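Local structure of SsfX3 (Streptomyces sp. SF2575, 3SKV) at residues Leu57-Leu69 with Ser75-Leu87. The protein probably transfers a salicylyl group onto a tetracycline intermediate, acting as a GDSL/SGNH-family acyltransferase in an antibiotic biosynthetic pathway. The protein carries 1 engineered substitution. Sequence-based numbering, arbitrary orientation.
Sequences LAPWRAPHEDAYL and SVGRLAQTSGVRL
Arg-61, just past the end of strand 56-60, reaches across to residues 79-85 of the jelly-roll N-terminal domain of SsfX3. Its backbone N gives Leu-79 O a nearly straight bond of 2.8 Å. The side chain, bent at chi3 (-67°), delivers NE to Gln-81 O at 2.9 Å; NH2 adds a weak bond to the same oxygen. Ser-83 CB lies over one face of the guanidinium, and NH1 is bonded to Ser-222 O of strand 219-223, so the same side chain also joins the end of strand 56-60 to the GDSL-like part of the chain. Cutting this side chain back to that of an alanine is likely to leave Gln-81 O without its guanidinium donor and to open a gap beside Val-85 CG2, which packs 3.9 Å from Arg-61 CG.

Packing is also close at Trp-60. Ala-80 CB sits over its six-membered ring in a CH-pi contact, 13° off the normal, and His-64 CB covers the opposite face. Leu-79 CB comes within 3.6 Å of Trp-60 CE3, obliquely to the ring, and Leu-79 CG meets the methyl of Ala-62, a buried apolar patch.

The end toward solvent lies at Val-76, partly exposed, whose CG1 meets Ala-67 CB at 4.0 Å; Tyr-68, whose CB points away from segment 75-87, is exposed. Between Pro-59 and Gln-81 the backbones are bridged by a water, which donates to Pro-59 O at 3.0 Å and more weakly to Gln-81 O.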
loop_
_atom_site.group_PDB
_atom_site.type_symbol
_atom_site.label_atom_id
_atom_site.label_comp_id
_atom_site.label_asym_id
_atom_site.label_seq_id
_atom_site.Cartn_x
_atom_site.Cartn_y
_atom_site.Cartn_z
ATOM N N LEU A 57 -17.107 -10.487 -3.133
ATOM C CA LEU A 57 -15.832 -10.393 -3.787
ATOM C C LEU A 57 -14.852 -9.669 -2.878
ATOM O O LEU A 57 -15.065 -8.518 -2.544
ATOM C CB LEU A 57 -16.014 -9.686 -5.175
ATOM C CG LEU A 57 -14.887 -9.781 -6.222
ATOM C CD1 LEU A 57 -13.814 -8.744 -5.965
ATOM C CD2 LEU A 57 -14.296 -11.188 -6.299
ATOM N N ALA A 58 -13.816 -10.361 -2.439
ATOM C CA ALA A 58 -12.771 -9.801 -1.582
ATOM C C ALA A 58 -11.449 -9.587 -2.342
ATOM O O ALA A 58 -10.840 -10.556 -2.800
ATOM C CB ALA A 58 -12.528 -10.714 -0.394
ATOM N N PRO A 59 -10.966 -8.350 -2.487
ATOM C CA PRO A 59 -9.650 -8.151 -3.131
ATOM C C PRO A 59 -8.569 -8.543 -2.104
ATOM O O PRO A 59 -8.727 -8.265 -0.898
ATOM C CB PRO A 59 -9.607 -6.641 -3.442
ATOM C CG PRO A 59 -10.947 -6.093 -3.045
ATOM C CD PRO A 59 -11.532 -7.061 -2.045
ATOM N N TRP A 60 -7.516 -9.251 -2.564
ATOM C CA TRP A 60 -6.390 -9.672 -1.726
ATOM C C TRP A 60 -5.107 -9.096 -2.262
ATOM O O TRP A 60 -4.961 -8.902 -3.466
ATOM C CB TRP A 60 -6.274 -11.197 -1.660
ATOM C CG TRP A 60 -7.268 -11.863 -0.752
ATOM C CD1 TRP A 60 -8.612 -11.999 -0.957
ATOM C CD2 TRP A 60 -6.961 -12.623 0.424
ATOM N NE1 TRP A 60 -9.177 -12.724 0.071
ATOM C CE2 TRP A 60 -8.181 -13.157 0.910
ATOM C CE3 TRP A 60 -5.766 -12.924 1.104
ATOM C CZ2 TRP A 60 -8.243 -13.947 2.066
ATOM C CZ3 TRP A 60 -5.829 -13.694 2.258
ATOM C CH2 TRP A 60 -7.055 -14.183 2.740
ATOM N N ARG A 61 -4.165 -8.840 -1.369
ATOM C CA ARG A 61 -2.854 -8.320 -1.749
ATOM C C ARG A 61 -1.772 -9.419 -1.760
ATOM O O ARG A 61 -0.593 -9.139 -1.683
ATOM C CB ARG A 61 -2.484 -7.097 -0.920
ATOM C CG ARG A 61 -3.325 -5.888 -1.300
ATOM C CD ARG A 61 -2.772 -4.654 -0.647
ATOM N NE ARG A 61 -2.943 -4.715 0.796
ATOM C CZ ARG A 61 -2.026 -4.364 1.688
ATOM N NH1 ARG A 61 -0.854 -3.878 1.291
ATOM N NH2 ARG A 61 -2.271 -4.493 2.984
ATOM N N ALA A 62 -2.200 -10.666 -1.919
ATOM C CA ALA A 62 -1.392 -11.879 -2.056
ATOM C C ALA A 62 -2.309 -12.965 -2.678
ATOM O O ALA A 62 -3.523 -12.762 -2.634
ATOM C CB ALA A 62 -0.882 -12.331 -0.702
ATOM N N PRO A 63 -1.797 -14.079 -3.289
ATOM C CA PRO A 63 -2.717 -15.088 -3.887
ATOM C C PRO A 63 -3.511 -15.771 -2.781
ATOM O O PRO A 63 -2.901 -16.488 -2.010
ATOM C CB PRO A 63 -1.770 -16.075 -4.590
ATOM C CG PRO A 63 -0.466 -15.394 -4.649
ATOM C CD PRO A 63 -0.387 -14.462 -3.488
ATOM N N HIS A 64 -4.829 -15.514 -2.667
ATOM C CA HIS A 64 -5.681 -15.997 -1.580
ATOM C C HIS A 64 -5.637 -17.492 -1.316
ATOM O O HIS A 64 -5.715 -17.908 -0.163
ATOM C CB HIS A 64 -7.136 -15.487 -1.717
ATOM C CG HIS A 64 -7.861 -16.034 -2.907
ATOM N ND1 HIS A 64 -8.603 -17.198 -2.820
ATOM C CD2 HIS A 64 -7.914 -15.566 -4.179
ATOM C CE1 HIS A 64 -9.092 -17.401 -4.035
ATOM N NE2 HIS A 64 -8.702 -16.443 -4.890
ATOM N N GLU A 65 -5.517 -18.290 -2.381
ATOM C CA GLU A 65 -5.426 -19.760 -2.340
ATOM C C GLU A 65 -4.138 -20.255 -1.630
ATOM O O GLU A 65 -4.141 -21.332 -1.040
ATOM C CB GLU A 65 -5.576 -20.359 -3.761
ATOM C CG GLU A 65 -4.566 -19.856 -4.800
ATOM C CD GLU A 65 -4.846 -18.529 -5.499
ATOM O OE1 GLU A 65 -4.781 -17.473 -4.831
ATOM O OE2 GLU A 65 -5.091 -18.542 -6.728
ATOM N N ASP A 66 -3.080 -19.428 -1.625
ATOM C CA ASP A 66 -1.778 -19.719 -1.027
ATOM C C ASP A 66 -1.480 -18.878 0.200
ATOM O O ASP A 66 -0.321 -18.810 0.584
ATOM C CB ASP A 66 -0.659 -19.461 -2.067
ATOM C CG ASP A 66 -0.739 -20.247 -3.354
ATOM O OD1 ASP A 66 -1.211 -21.407 -3.316
ATOM O OD2 ASP A 66 -0.264 -19.732 -4.384
ATOM N N ALA A 67 -2.491 -18.218 0.807
ATOM C CA ALA A 67 -2.279 -17.317 1.955
ATOM C C ALA A 67 -1.454 -17.917 3.108
ATOM O O ALA A 67 -0.634 -17.219 3.730
ATOM C CB ALA A 67 -3.608 -16.801 2.470
ATOM N N TYR A 68 -1.647 -19.223 3.351
ATOM C CA TYR A 68 -0.979 -20.020 4.378
ATOM C C TYR A 68 0.567 -20.008 4.250
ATOM O O TYR A 68 1.271 -20.207 5.240
ATOM C CB TYR A 68 -1.537 -21.461 4.346
ATOM C CG TYR A 68 -1.157 -22.271 3.120
ATOM C CD1 TYR A 68 -1.897 -22.188 1.944
ATOM C CD2 TYR A 68 -0.101 -23.182 3.161
ATOM C CE1 TYR A 68 -1.558 -22.946 0.815
ATOM C CE2 TYR A 68 0.260 -23.928 2.037
ATOM C CZ TYR A 68 -0.465 -23.803 0.861
ATOM O OH TYR A 68 -0.104 -24.562 -0.235
ATOM N N LEU A 69 1.063 -19.837 3.021
ATOM C CA LEU A 69 2.464 -19.803 2.651
ATOM C C LEU A 69 3.118 -18.486 3.060
ATOM O O LEU A 69 4.313 -18.453 3.351
ATOM C CB LEU A 69 2.553 -19.960 1.127
ATOM C CG LEU A 69 2.904 -21.311 0.499
ATOM C CD1 LEU A 69 3.095 -22.412 1.495
ATOM C CD2 LEU A 69 1.954 -21.680 -0.560
ATOM N N SER A 75 -2.102 -13.955 11.438
ATOM C CA SER A 75 -1.588 -12.887 10.579
ATOM C C SER A 75 -2.238 -12.812 9.157
ATOM O O SER A 75 -2.231 -11.740 8.563
ATOM C CB SER A 75 -0.064 -13.002 10.469
ATOM O OG SER A 75 0.635 -11.817 10.815
ATOM N N VAL A 76 -2.785 -13.938 8.626
ATOM C CA VAL A 76 -3.372 -14.086 7.277
ATOM C C VAL A 76 -4.327 -12.965 6.828
ATOM O O VAL A 76 -4.234 -12.497 5.689
ATOM C CB VAL A 76 -3.886 -15.528 7.032
ATOM C CG1 VAL A 76 -5.038 -15.587 6.032
ATOM C CG2 VAL A 76 -2.746 -16.433 6.586
ATOM N N GLY A 77 -5.175 -12.518 7.754
ATOM C CA GLY A 77 -6.152 -11.453 7.568
ATOM C C GLY A 77 -5.573 -10.182 6.991
ATOM O O GLY A 77 -6.237 -9.517 6.179
ATOM N N ARG A 78 -4.314 -9.861 7.389
ATOM C CA ARG A 78 -3.544 -8.689 6.936
ATOM C C ARG A 78 -3.431 -8.631 5.400
ATOM O O ARG A 78 -3.455 -7.538 4.839
ATOM C CB ARG A 78 -2.134 -8.655 7.572
ATOM C CG ARG A 78 -2.142 -8.531 9.097
ATOM C CD ARG A 78 -0.822 -8.984 9.711
ATOM N NE ARG A 78 0.174 -7.909 9.785
ATOM C CZ ARG A 78 0.883 -7.613 10.872
ATOM N NH1 ARG A 78 0.712 -8.302 11.994
ATOM N NH2 ARG A 78 1.767 -6.623 10.847
ATOM N N LEU A 79 -3.342 -9.809 4.728
ATOM C CA LEU A 79 -3.256 -9.929 3.269
ATOM C C LEU A 79 -4.527 -9.436 2.544
ATOM O O LEU A 79 -4.427 -9.012 1.384
ATOM C CB LEU A 79 -2.970 -11.385 2.872
ATOM C CG LEU A 79 -1.524 -11.942 2.905
ATOM C CD1 LEU A 79 -0.453 -10.889 3.170
ATOM C CD2 LEU A 79 -1.417 -13.179 3.761
ATOM N N ALA A 80 -5.711 -9.520 3.219
ATOM C CA ALA A 80 -7.011 -9.094 2.688
ATOM C C ALA A 80 -7.388 -7.661 3.054
ATOM O O ALA A 80 -8.453 -7.180 2.659
ATOM C CB ALA A 80 -8.123 -10.065 3.097
ATOM N N GLN A 81 -6.514 -6.954 3.752
ATOM C CA GLN A 81 -6.768 -5.545 4.071
ATOM C C GLN A 81 -6.522 -4.755 2.805
ATOM O O GLN A 81 -5.483 -4.924 2.156
ATOM C CB GLN A 81 -5.927 -5.063 5.241
ATOM C CG GLN A 81 -6.471 -5.569 6.577
ATOM C CD GLN A 81 -5.559 -5.257 7.735
ATOM O OE1 GLN A 81 -4.633 -4.431 7.645
ATOM N NE2 GLN A 81 -5.794 -5.940 8.847
ATOM N N THR A 82 -7.537 -3.989 2.396
ATOM C CA THR A 82 -7.623 -3.289 1.112
ATOM C C THR A 82 -6.795 -1.994 0.939
ATOM O O THR A 82 -7.151 -1.119 0.136
ATOM C CB THR A 82 -9.058 -3.230 0.661
ATOM O OG1 THR A 82 -9.799 -2.571 1.677
ATOM C CG2 THR A 82 -9.641 -4.608 0.408
ATOM N N SER A 83 -5.646 -1.939 1.622
ATOM C CA SER A 83 -4.701 -0.833 1.594
ATOM C C SER A 83 -4.044 -0.668 0.203
ATOM O O SER A 83 -3.386 -1.590 -0.307
ATOM C CB SER A 83 -3.648 -1.043 2.672
ATOM O OG SER A 83 -3.103 0.214 3.031
ATOM N N GLY A 84 -4.278 0.496 -0.408
ATOM C CA GLY A 84 -3.785 0.819 -1.748
ATOM C C GLY A 84 -4.606 0.167 -2.851
ATOM O O GLY A 84 -4.242 0.241 -4.023
ATOM N N VAL A 85 -5.714 -0.495 -2.483
ATOM C CA VAL A 85 -6.580 -1.158 -3.462
ATOM C C VAL A 85 -7.625 -0.162 -3.965
ATOM O O VAL A 85 -8.240 0.578 -3.179
ATOM C CB VAL A 85 -7.235 -2.475 -2.929
ATOM C CG1 VAL A 85 -8.183 -3.101 -3.977
ATOM C CG2 VAL A 85 -6.177 -3.484 -2.480
ATOM N N ARG A 86 -7.821 -0.137 -5.284
ATOM C CA ARG A 86 -8.862 0.703 -5.861
ATOM C C ARG A 86 -9.678 0.042 -6.935
ATOM O O ARG A 86 -9.199 -0.872 -7.593
ATOM C CB ARG A 86 -8.436 2.155 -6.156
ATOM C CG ARG A 86 -7.257 2.278 -7.015
ATOM C CD ARG A 86 -5.988 2.608 -6.285
ATOM N NE ARG A 86 -4.990 2.696 -7.333
ATOM C CZ ARG A 86 -4.026 1.821 -7.533
ATOM N NH1 ARG A 86 -3.771 0.890 -6.629
ATOM N NH2 ARG A 86 -3.247 1.925 -8.597
ATOM N N LEU A 87 -10.953 0.407 -7.014
ATOM C CA LEU A 87 -11.870 -0.093 -8.020
ATOM C C LEU A 87 -12.061 1.019 -9.080
ATOM O O LEU A 87 -12.438 2.136 -8.741
ATOM C CB LEU A 87 -13.205 -0.534 -7.376
ATOM C CG LEU A 87 -14.329 -0.940 -8.363
ATOM C CD1 LEU A 87 -13.942 -2.190 -9.173
ATOM C CD2 LEU A 87 -15.649 -1.174 -7.640
HETATM O O HOH W 1 -6.458 -6.482 -0.044
#